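Glutamate--cysteine ligase GshA (PDB 3K1T) probably acts as a glutamate–cysteine ligase, joining glutamate to cysteine through the gamma-carboxylate. Local coordinates at residues P14-T17 against L18-R21; A117-H120 against I121-A125; V157-A161 against N162-L166; F334-K338 against D339-E343. One frame throughout, in Å; residues are numbered along the deposited sequence.

Contact 1 of 4, residues P14-T17 against L18-R21; sequences PLLT and LEKR
With Thr-17 CG2 anti to the backbone N and OG1 beside it (chi1 -61°), the methyl faces forward along helix 13-23, and a bend at the second torsion of Arg-21 (chi2 -69°) folds the guanidinium back to meet it. The two side chains run side by side, pointing the same way. In the conformer described here, one of two modelled for Arg-21, Thr-17 CG2 lies over one guanidinium face, 3.8 Å from Arg-21 NH2 and offset toward the rim. The polar ends turn elsewhere: Thr-17 OG1 bonds back to the carbonyl of Gly-13, while Arg-21 NE reaches the carbonyl of Asp-227, just after helix 210-226.

A second group forms around Glu-19, whose extended chain slants across two leucines. Its OE1 comes within 3.5 Å of Leu-16 CD1, and OE2 sits 3.9 Å from Leu-15 CG, each oxygen meeting a different branched side chain. The aliphatic part of Lys-20 curls over the Leu-16 carbonyl, with Lys-20 CG 3.2 Å from Leu-16 O. Beneath these side chains runs regular alpha-helical bonding, from Leu-18 N to Pro-14 O (2.9 Å, 175° at the hydrogen) through to Arg-21 N and Thr-17 O (3.0 Å).

Glu-19 is a buried acid with leucine carbon against both oxygens and the like charge of Asp-396 close to OE2. Such surroundings would tend to raise its affinity for a proton, an effect that Arg-401 of helix 398-421, also touching this side chain, may offset.

Contact 2 of 4, residues A117-H120 against I121-A125; sequences ALTH and ILRQA. With SO4 (sulfate ion), chain D.
Gln-124 lays its CG over one face of the His-120 imidazole, a CH-pi contact with the carbon 3.8 Å from the ring centroid and nearer the rim than the middle. A sulfate, probably from the crystallisation liquor, approaches the same ring at its edge, where His-120 ND1 donates to sulfate O2 at 2.8 Å (156° at the hydrogen). Arg-123, one turn after Thr-119, holds the anion from another side: its NH1 gives bent hydrogen bonds to sulfate O3 at 3.1 Å and to O4 at 3.0 Å. His-120 CG is anti to the backbone N (chi1 178°), which swings the ring toward the C-terminal end of the helix, over Gln-124 and up to the anion. Replacing the imidazole by the methyl of an alanine is likely to leave sulfate O2 without this donor and Gln-124 CG without the ring it packs on.

The contact occupies the last turns of helix 109-124, the connection of a beta-alpha-beta crossover between parallel strands 97-102 and 128-133. Leu-118 and Leu-122 turn toward that sheet, with Leu-118 CG 4.0 Å from Leu-122 CD1, and Ile-121 packs against helix 77-91.

Further out, the Arg-123 guanidinium is fixed by NH2, which bonds the carbonyl of Val-129 in strand 128-133, and in the Thr-119 conformer described, one of two modelled, the CG2 methyl lies over the centre of one of its faces. Arg-123 N in turn bonds Thr-119 O at 2.9 Å. Where the helix gives out, the carbonyl of Ala-125 accepts a hydrogen bond from Arg-34 of the second subunit.

Contact 3 of 4, residues V157-A161 against N162-L166; sequences VRRKA and NRLEL. With SO4 (sulfate ion), chain C.
Arg-158 and Glu-165 exchange backbone hydrogen bonds across an antiparallel pair, Arg-159 faces Leu-164 as a non-hydrogen-bonded pair, and Lys-160 and Arg-163 close the end through a type I' turn, the strand axes running at 132° to each other. Lys-160 N to Arg-163 O is a bond of 2.9 Å, almost in line with the carbonyl; the return bond, Arg-163 N to Lys-160 O at 3.0 Å, comes from well above the carbonyl plane.

Arg-159 is stretched out from CG to NE, which carries its guanidinium past the strand pairing to the turn. There NH2 donates to Asn-162 OD1 at 3.0 Å, nearly straight at the hydrogen (165°). The oxygen lies in the guanidinium plane, but the donor sits above the plane of the amide, the two flat groups being turned 72° apart. A water joins the same residues a second time, accepting from Arg-159 NE and from Asn-162 N, each at 3.1 Å. Arg-159 NH1 also hydrogen-bonds the carbonyl of Gln-189.

This beta hairpin with a two-residue loop joins strands 151-160 and 163-166 and forms part of the mixed sheet, strand 151-160 running parallel to 128-133. Leu-164, on the face it shares with Arg-159, touches Leu-99 and Ile-101 of strand 97-102, and its CD2 is 3.8 Å from Arg-159 CB.

Charged side chains populate the other face. Arg-163 leads away from the hairpin to salt bridges with Asp-170 and Glu-192. Arg-158 turns at chi2 and meets a sulfate, probably from the crystallisation liquor, with both terminal nitrogens: NH1 to O3 at 2.9 Å and NH2 to O2 at 2.8 Å.

Contact 4 of 4, residues F334-K338 against D339-E343; sequences FEHLK and DAVAE
The His-336 imidazole rests one face on Val-341, whose CA lies 4.0 Å above the ring plane and toward the rim. Two carbonyl oxygens lie at its edges, close to the ring plane. Phe-334 O takes the hydrogen of His-336 ND1 at 3.0 Å (158° at the hydrogen); seen from that carbonyl, the donor stands steeply above its plane. Asp-339 O lies 3.9 Å from His-336 CD2. With CG anti to its own carbonyl carbon (chi1 -75°), the ring is set over the neighbouring strand, where Val-341 CG2 comes 3.5 Å from His-336 NE2. A leucine in its place would probably leave Phe-334 O without this donor and deprive Val-341 of the flat surface above it.

His-336 and Val-341 form a non-hydrogen-bonded pair of the hairpin between strands 335-337 and 340-349. Leu-337 and Ala-340 close it, with Leu-337 N 2.7 Å from Ala-340 O, round a type II' turn. Lys-338 holds the first inner position of that turn with positive phi (55°). Farther along, Ala-342 N bonds Glu-335 O at 2.9 Å, and the Glu-335 carboxylate reaches Tyr-358 of strand 352-361.

Because ND1 is a donor here, a proton on that nitrogen is implied. Phe-334 O also accepts from Thr-8 OG1, so one carbonyl draws together the hairpin and the N-terminal strand region.

All four contacts follow one another in series along the chain, each joining neighbouring residues, so none nests in or crosses another. Contacts 1 and 2 are turns inside single helices and close no loop: the first lies in helix 13-23, the second in the helix linking strands 97-102 and 128-133. Contact 3 closes a tight hairpin turn of the same mixed sheet, its nearest atoms about 9 Å from contact 2. Contact 4 closes another, in the antiparallel sheet that includes strand 6-7, and returns to within about 8 Å (nearest atoms) of contact 1. Helix 398-421 is touched by side chains of contact 1 and met only weakly by Glu-335 of contact 4. Contact 3 lies across the chain's centre from both.

Contact 1 of 4, residues P14-T17 against L18-R21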
loop_
_atom_site.group_PDB
_atom_site.type_symbol
_atom_site.label_atom_id
_atom_site.label_comp_id
_atom_site.label_asym_id
_atom_site.label_seq_id
_atom_site.Cartn_x
_atom_site.Cartn_y
_atom_site.Cartn_z
ATOM N N PRO A 14 6.806 4.277 -31.647
ATOM C CA PRO A 14 6.959 3.040 -30.867
ATOM C C PRO A 14 6.553 3.154 -29.395
ATOM O O PRO A 14 5.966 2.223 -28.849
ATOM C CB PRO A 14 8.435 2.681 -31.031
ATOM C CG PRO A 14 8.810 3.337 -32.370
ATOM C CD PRO A 14 8.036 4.639 -32.364
ATOM N N LEU A 15 6.835 4.285 -28.763
ATOM C CA LEU A 15 6.397 4.504 -27.396
ATOM C C LEU A 15 4.870 4.444 -27.339
ATOM O O LEU A 15 4.278 3.820 -26.436
ATOM C CB LEU A 15 6.906 5.858 -26.876
ATOM C CG LEU A 15 6.346 6.389 -25.544
ATOM C CD1 LEU A 15 6.844 5.467 -24.381
ATOM C CD2 LEU A 15 6.703 7.878 -25.304
ATOM N N LEU A 16 4.214 5.125 -28.278
ATOM C CA LEU A 16 2.745 5.153 -28.255
ATOM C C LEU A 16 2.172 3.757 -28.556
ATOM O O LEU A 16 1.148 3.389 -28.002
ATOM C CB LEU A 16 2.166 6.271 -29.179
ATOM C CG LEU A 16 1.965 7.640 -28.451
ATOM C CD1 LEU A 16 3.301 8.231 -27.955
ATOM C CD2 LEU A 16 1.296 8.697 -29.318
ATOM N N THR A 17 2.835 2.977 -29.405
ATOM C CA THR A 17 2.422 1.601 -29.660
ATOM C C THR A 17 2.519 0.768 -28.370
ATOM O O THR A 17 1.620 0.015 -28.032
ATOM C CB THR A 17 3.274 0.944 -30.761
ATOM O OG1 THR A 17 3.111 1.683 -31.979
ATOM C CG2 THR A 17 2.866 -0.549 -30.977
ATOM N N LEU A 18 3.646 0.862 -27.692
ATOM C CA LEU A 18 3.791 0.211 -26.377
ATOM C C LEU A 18 2.699 0.614 -25.407
ATOM O O LEU A 18 2.071 -0.260 -24.770
ATOM C CB LEU A 18 5.155 0.508 -25.799
ATOM C CG LEU A 18 5.413 0.055 -24.348
ATOM C CD1 LEU A 18 5.294 -1.446 -24.179
ATOM C CD2 LEU A 18 6.797 0.553 -23.893
ATOM N N GLU A 19 2.480 1.923 -25.255
ATOM C CA GLU A 19 1.428 2.411 -24.364
ATOM C C GLU A 19 0.053 1.836 -24.728
ATOM O O GLU A 19 -0.676 1.396 -23.836
ATOM C CB GLU A 19 1.387 3.939 -24.343
ATOM C CG GLU A 19 2.570 4.548 -23.621
ATOM C CD GLU A 19 2.790 6.046 -23.895
ATOM O OE1 GLU A 19 2.403 6.527 -24.977
ATOM O OE2 GLU A 19 3.378 6.730 -23.000
ATOM N N LYS A 20 -0.280 1.828 -26.018
ATOM C CA LYS A 20 -1.540 1.243 -26.471
ATOM C C LYS A 20 -1.642 -0.243 -26.119
ATOM O O LYS A 20 -2.690 -0.682 -25.663
ATOM C CB LYS A 20 -1.740 1.420 -27.987
ATOM C CG LYS A 20 -1.980 2.857 -28.376
ATOM C CD LYS A 20 -2.382 3.023 -29.850
ATOM C CE LYS A 20 -1.209 3.184 -30.785
ATOM N NZ LYS A 20 -1.782 3.661 -32.123
ATOM N N ARG A 21 -0.571 -1.008 -26.334
ATOM C CA ARG A 21 -0.591 -2.434 -25.985
ATOM C C ARG A 21 -0.811 -2.635 -24.473
ATOM O O ARG A 21 -1.594 -3.512 -24.068
ATOM C CB ARG A 21 0.704 -3.134 -26.447
ATOM C CG ARG A 21 0.886 -3.207 -27.976
ATOM C CD ARG A 21 -0.087 -4.146 -28.717
ATOM N NE ARG A 21 0.368 -4.205 -30.105
ATOM C CZ ARG A 21 0.149 -3.253 -31.026
ATOM N NH1 ARG A 21 -0.572 -2.171 -30.735
ATOM N NH2 ARG A 21 0.669 -3.363 -32.250
#

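Contact 2 of 4, residues A117-H120 against I121-A125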
loop_
_atom_site.group_PDB
_atom_site.type_symbol
_atom_site.label_atom_id
_atom_site.label_comp_id
_atom_site.label_asym_id
_atom_site.label_seq_id
_atom_site.Cartn_x
_atom_site.Cartn_y
_atom_site.Cartn_z
ATOM N N ALA A 117 15.625 9.802 5.619
ATOM C CA ALA A 117 14.318 9.537 4.953
ATOM C C ALA A 117 13.952 8.064 4.980
ATOM O O ALA A 117 12.807 7.702 5.267
ATOM C CB ALA A 117 14.368 10.051 3.487
ATOM N N LEU A 118 14.933 7.199 4.676
ATOM C CA LEU A 118 14.741 5.755 4.741
ATOM C C LEU A 118 14.418 5.258 6.159
ATOM O O LEU A 118 13.479 4.470 6.379
ATOM C CB LEU A 118 15.954 5.020 4.156
ATOM C CG LEU A 118 15.917 3.503 4.219
ATOM C CD1 LEU A 118 14.696 2.824 3.535
ATOM C CD2 LEU A 118 17.252 2.952 3.635
ATOM N N THR A 119 15.167 5.750 7.140
ATOM C CA THR A 119 14.957 5.397 8.536
ATOM C C THR A 119 13.541 5.789 8.990
ATOM O O THR A 119 12.850 5.033 9.701
ATOM C CB THR A 119 16.014 6.059 9.438
ATOM O OG1 THR A 119 17.330 5.649 9.027
ATOM C CG2 THR A 119 15.774 5.687 10.875
ATOM N N HIS A 120 13.099 6.957 8.534
ATOM C CA HIS A 120 11.773 7.470 8.869
ATOM C C HIS A 120 10.673 6.545 8.333
ATOM O O HIS A 120 9.731 6.175 9.066
ATOM C CB HIS A 120 11.560 8.857 8.297
ATOM C CG HIS A 120 10.190 9.419 8.583
ATOM N ND1 HIS A 120 9.762 9.706 9.859
ATOM C CD2 HIS A 120 9.167 9.748 7.758
ATOM C CE1 HIS A 120 8.513 10.158 9.808
ATOM N NE2 HIS A 120 8.135 10.199 8.543
ATOM N N ILE A 121 10.806 6.138 7.081
ATOM C CA ILE A 121 9.836 5.170 6.503
ATOM C C ILE A 121 9.770 3.884 7.301
ATOM O O ILE A 121 8.690 3.374 7.612
ATOM C CB ILE A 121 10.148 4.864 5.016
ATOM C CG1 ILE A 121 9.926 6.098 4.141
ATOM C CG2 ILE A 121 9.316 3.636 4.480
ATOM C CD1 ILE A 121 10.755 6.026 2.810
ATOM N N LEU A 122 10.935 3.336 7.650
ATOM C CA LEU A 122 11.013 2.057 8.342
ATOM C C LEU A 122 10.440 2.153 9.774
ATOM O O LEU A 122 9.802 1.216 10.232
ATOM C CB LEU A 122 12.464 1.559 8.375
ATOM C CG LEU A 122 13.108 1.259 7.006
ATOM C CD1 LEU A 122 14.633 1.097 7.149
ATOM C CD2 LEU A 122 12.503 0.043 6.352
ATOM N N ARG A 123 10.653 3.282 10.454
ATOM C CA ARG A 123 10.069 3.523 11.773
ATOM C C ARG A 123 8.541 3.651 11.686
ATOM O O ARG A 123 7.808 3.137 12.561
ATOM C CB ARG A 123 10.658 4.781 12.430
ATOM C CG ARG A 123 12.120 4.522 12.911
ATOM C CD ARG A 123 12.740 5.737 13.576
ATOM N NE ARG A 123 14.093 5.378 14.017
ATOM C CZ ARG A 123 15.131 6.202 14.102
ATOM N NH1 ARG A 123 15.012 7.482 13.783
ATOM N NH2 ARG A 123 16.313 5.729 14.530
ATOM N N GLN A 124 8.078 4.389 10.691
ATOM C CA GLN A 124 6.618 4.503 10.443
ATOM C C GLN A 124 5.974 3.151 10.095
ATOM O O GLN A 124 4.800 2.938 10.377
ATOM C CB GLN A 124 6.296 5.533 9.373
ATOM C CG GLN A 124 6.748 6.997 9.696
ATOM C CD GLN A 124 5.803 7.745 10.579
ATOM O OE1 GLN A 124 5.737 7.510 11.779
ATOM N NE2 GLN A 124 5.046 8.634 9.986
ATOM N N ALA A 125 6.768 2.229 9.561
ATOM C CA ALA A 125 6.322 0.863 9.328
ATOM C C ALA A 125 6.295 0.035 10.595
ATOM O O ALA A 125 5.866 -1.111 10.572
ATOM C CB ALA A 125 7.182 0.168 8.190
HETATM S S SO4 D . 12.121 9.466 12.505
HETATM O O1 SO4 D . 12.207 10.788 11.942
HETATM O O2 SO4 D . 10.804 8.817 12.313
HETATM O O3 SO4 D . 13.133 8.772 11.709
HETATM O O4 SO4 D . 12.546 9.265 13.887
#

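Contact 3 of 4, residues V157-A161 against N162-L166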
loop_
_atom_site.group_PDB
_atom_site.type_symbol
_atom_site.label_atom_id
_atom_site.label_comp_id
_atom_site.label_asym_id
_atom_site.label_seq_id
_atom_site.Cartn_x
_atom_site.Cartn_y
_atom_site.Cartn_z
ATOM N N VAL A 157 29.207 -1.038 14.262
ATOM C CA VAL A 157 28.724 -2.399 14.433
ATOM C C VAL A 157 29.717 -3.153 15.344
ATOM O O VAL A 157 30.910 -2.954 15.230
ATOM C CB VAL A 157 28.581 -3.094 13.053
ATOM C CG1 VAL A 157 28.453 -4.584 13.202
ATOM C CG2 VAL A 157 27.367 -2.504 12.272
ATOM N N ARG A 158 29.210 -3.954 16.262
ATOM C CA ARG A 158 30.021 -4.842 17.099
ATOM C C ARG A 158 29.586 -6.258 16.803
ATOM O O ARG A 158 28.370 -6.556 16.866
ATOM C CB ARG A 158 29.752 -4.525 18.567
ATOM C CG ARG A 158 30.505 -5.424 19.539
ATOM C CD ARG A 158 31.929 -4.955 19.752
ATOM N NE ARG A 158 32.585 -5.726 20.824
ATOM C CZ ARG A 158 33.466 -6.718 20.639
ATOM N NH1 ARG A 158 33.840 -7.114 19.414
ATOM N NH2 ARG A 158 33.978 -7.323 21.707
ATOM N N ARG A 159 30.526 -7.152 16.486
ATOM C CA ARG A 159 30.161 -8.554 16.322
ATOM C C ARG A 159 30.482 -9.336 17.573
ATOM O O ARG A 159 31.654 -9.370 18.001
ATOM C CB ARG A 159 30.880 -9.189 15.130
ATOM C CG ARG A 159 30.481 -10.657 14.939
ATOM C CD ARG A 159 30.932 -11.160 13.617
ATOM N NE ARG A 159 30.634 -12.576 13.406
ATOM C CZ ARG A 159 30.608 -13.167 12.203
ATOM N NH1 ARG A 159 30.848 -12.476 11.097
ATOM N NH2 ARG A 159 30.371 -14.465 12.123
ATOM N N LYS A 160 29.465 -10.044 18.071
ATOM C CA LYS A 160 29.565 -10.928 19.232
ATOM C C LYS A 160 28.921 -12.272 18.884
ATOM O O LYS A 160 27.749 -12.303 18.540
ATOM C CB LYS A 160 28.782 -10.350 20.408
ATOM C CG LYS A 160 29.305 -9.054 21.014
ATOM C CD LYS A 160 30.562 -9.250 21.816
ATOM C CE LYS A 160 30.289 -9.887 23.179
ATOM N NZ LYS A 160 31.545 -10.515 23.685
ATOM N N ALA A 161 29.654 -13.382 18.937
ATOM C CA ALA A 161 29.010 -14.728 18.742
ATOM C C ALA A 161 28.051 -14.858 17.536
ATOM O O ALA A 161 26.861 -15.263 17.665
ATOM C CB ALA A 161 28.217 -15.113 20.007
ATOM N N ASN A 162 28.536 -14.520 16.381
ATOM C CA ASN A 162 27.726 -14.639 15.163
ATOM C C ASN A 162 26.495 -13.719 15.046
ATOM O O ASN A 162 25.631 -13.958 14.216
ATOM C CB ASN A 162 27.375 -16.092 14.828
ATOM C CG ASN A 162 28.615 -16.935 14.572
ATOM O OD1 ASN A 162 29.677 -16.382 14.269
ATOM N ND2 ASN A 162 28.496 -18.264 14.707
ATOM N N ARG A 163 26.496 -12.632 15.802
ATOM C CA ARG A 163 25.463 -11.615 15.668
ATOM C C ARG A 163 26.102 -10.226 15.640
ATOM O O ARG A 163 27.120 -9.968 16.311
ATOM C CB ARG A 163 24.506 -11.723 16.854
ATOM C CG ARG A 163 23.833 -13.094 16.996
ATOM C CD ARG A 163 22.763 -13.061 18.126
ATOM N NE ARG A 163 21.586 -12.270 17.733
ATOM C CZ ARG A 163 20.609 -12.706 16.935
ATOM N NH1 ARG A 163 20.646 -13.917 16.411
ATOM N NH2 ARG A 163 19.582 -11.903 16.636
ATOM N N LEU A 164 25.503 -9.314 14.890
ATOM C CA LEU A 164 25.877 -7.906 14.971
ATOM C C LEU A 164 24.998 -7.206 15.996
ATOM O O LEU A 164 23.786 -7.392 15.983
ATOM C CB LEU A 164 25.723 -7.221 13.626
ATOM C CG LEU A 164 26.565 -7.765 12.488
ATOM C CD1 LEU A 164 26.405 -6.780 11.274
ATOM C CD2 LEU A 164 28.072 -7.964 12.902
ATOM N N GLU A 165 25.612 -6.402 16.860
ATOM C CA GLU A 165 24.895 -5.673 17.893
ATOM C C GLU A 165 25.360 -4.209 17.977
ATOM O O GLU A 165 26.464 -3.846 17.484
ATOM C CB GLU A 165 25.072 -6.400 19.237
ATOM C CG GLU A 165 24.109 -7.623 19.399
ATOM C CD GLU A 165 24.659 -8.687 20.312
ATOM O OE1 GLU A 165 25.647 -8.381 21.027
ATOM O OE2 GLU A 165 24.122 -9.828 20.310
ATOM N N LEU A 166 24.510 -3.389 18.583
ATOM C CA LEU A 166 24.849 -2.018 19.015
ATOM C C LEU A 166 24.494 -1.960 20.500
ATOM O O LEU A 166 24.012 -2.946 21.060
ATOM C CB LEU A 166 24.052 -0.961 18.225
ATOM C CG LEU A 166 24.196 -0.973 16.715
ATOM C CD1 LEU A 166 23.211 0.062 16.062
ATOM C CD2 LEU A 166 25.653 -0.739 16.301
HETATM S S SO4 C . 37.040 -8.787 20.080
HETATM O O1 SO4 C . 37.682 -7.539 19.678
HETATM O O2 SO4 C . 36.388 -8.646 21.406
HETATM O O3 SO4 C . 35.957 -9.133 19.102
HETATM O O4 SO4 C . 38.082 -9.819 20.169
HETATM O O HOH W 1 31.537 -13.858 16.049
HETATM O O HOH W 2 25.737 -12.294 20.396
#

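Contact 4 of 4, residues F334-K338 against D339-E343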
loop_
_atom_site.group_PDB
_atom_site.type_symbol
_atom_site.label_atom_id
_atom_site.label_comp_id
_atom_site.label_asym_id
_atom_site.label_seq_id
_atom_site.Cartn_x
_atom_site.Cartn_y
_atom_site.Cartn_z
ATOM N N PHE A 334 15.310 11.549 -24.556
ATOM C CA PHE A 334 14.957 12.849 -25.137
ATOM C C PHE A 334 14.063 13.660 -24.216
ATOM O O PHE A 334 13.576 14.712 -24.605
ATOM C CB PHE A 334 14.322 12.692 -26.524
ATOM C CG PHE A 334 15.238 12.044 -27.503
ATOM C CD1 PHE A 334 16.422 12.655 -27.856
ATOM C CD2 PHE A 334 14.977 10.792 -27.990
ATOM C CE1 PHE A 334 17.309 12.045 -28.743
ATOM C CE2 PHE A 334 15.850 10.178 -28.878
ATOM C CZ PHE A 334 17.024 10.813 -29.252
ATOM N N GLU A 335 13.888 13.221 -22.973
ATOM C CA GLU A 335 13.143 14.045 -22.024
ATOM C C GLU A 335 14.031 15.223 -21.586
ATOM O O GLU A 335 15.221 15.030 -21.312
ATOM C CB GLU A 335 12.708 13.221 -20.817
ATOM C CG GLU A 335 11.774 12.082 -21.167
ATOM C CD GLU A 335 11.109 11.474 -19.918
ATOM O OE1 GLU A 335 10.205 12.123 -19.349
ATOM O OE2 GLU A 335 11.528 10.380 -19.493
ATOM N N HIS A 336 13.464 16.419 -21.559
ATOM C CA HIS A 336 14.162 17.607 -21.125
ATOM C C HIS A 336 13.283 18.426 -20.179
ATOM O O HIS A 336 12.075 18.614 -20.406
ATOM C CB HIS A 336 14.476 18.527 -22.302
ATOM C CG HIS A 336 15.599 18.078 -23.172
ATOM N ND1 HIS A 336 15.495 17.003 -24.033
ATOM C CD2 HIS A 336 16.848 18.583 -23.339
ATOM C CE1 HIS A 336 16.634 16.877 -24.705
ATOM N NE2 HIS A 336 17.478 17.810 -24.288
ATOM N N LEU A 337 13.922 18.980 -19.160
ATOM C CA LEU A 337 13.340 20.055 -18.363
ATOM C C LEU A 337 13.985 21.334 -18.859
ATOM O O LEU A 337 15.125 21.658 -18.522
ATOM C CB LEU A 337 13.608 19.841 -16.861
ATOM C CG LEU A 337 12.890 20.823 -15.919
ATOM C CD1 LEU A 337 11.394 20.452 -15.820
ATOM C CD2 LEU A 337 13.613 20.809 -14.506
ATOM N N LYS A 338 13.255 22.041 -19.712
ATOM C CA LYS A 338 13.764 23.188 -20.426
ATOM C C LYS A 338 15.025 22.775 -21.172
ATOM O O LYS A 338 14.950 21.882 -21.977
ATOM C CB LYS A 338 13.949 24.393 -19.493
ATOM C CG LYS A 338 14.038 25.719 -20.257
ATOM C CD LYS A 338 13.873 26.937 -19.360
ATOM C CE LYS A 338 14.089 28.211 -20.175
ATOM N NZ LYS A 338 13.871 29.423 -19.343
ATOM N N ASP A 339 16.175 23.344 -20.861
ATOM C CA ASP A 339 17.408 22.990 -21.573
ATOM C C ASP A 339 18.143 21.760 -21.023
ATOM O O ASP A 339 19.103 21.318 -21.629
ATOM C CB ASP A 339 18.360 24.173 -21.556
ATOM C CG ASP A 339 18.596 24.705 -20.157
ATOM O OD1 ASP A 339 17.613 24.895 -19.398
ATOM O OD2 ASP A 339 19.778 24.916 -19.825
ATOM N N ALA A 340 17.697 21.217 -19.893
ATOM C CA ALA A 340 18.419 20.121 -19.240
ATOM C C ALA A 340 17.824 18.771 -19.622
ATOM O O ALA A 340 16.618 18.573 -19.488
ATOM C CB ALA A 340 18.362 20.295 -17.690
ATOM N N VAL A 341 18.680 17.813 -19.979
ATOM C CA VAL A 341 18.253 16.427 -20.180
ATOM C C VAL A 341 17.789 15.825 -18.825
ATOM O O VAL A 341 18.370 16.114 -17.755
ATOM C CB VAL A 341 19.367 15.605 -20.768
ATOM C CG1 VAL A 341 19.003 14.087 -20.770
ATOM C CG2 VAL A 341 19.676 16.132 -22.191
ATOM N N ALA A 342 16.724 15.047 -18.861
ATOM C CA ALA A 342 16.184 14.399 -17.672
ATOM C C ALA A 342 15.987 12.919 -17.958
ATOM O O ALA A 342 15.729 12.546 -19.107
ATOM C CB ALA A 342 14.855 15.042 -17.279
ATOM N N GLU A 343 16.092 12.066 -16.921
ATOM C CA GLU A 343 15.804 10.657 -17.063
ATOM C C GLU A 343 15.260 10.094 -15.749
ATOM O O GLU A 343 15.755 10.440 -14.683
ATOM C CB GLU A 343 17.014 9.856 -17.578
ATOM C CG GLU A 343 18.337 10.025 -16.804
ATOM C CD GLU A 343 19.500 9.452 -17.575
ATOM O OE1 GLU A 343 19.553 8.199 -17.667
ATOM O OE2 GLU A 343 20.330 10.238 -18.112
#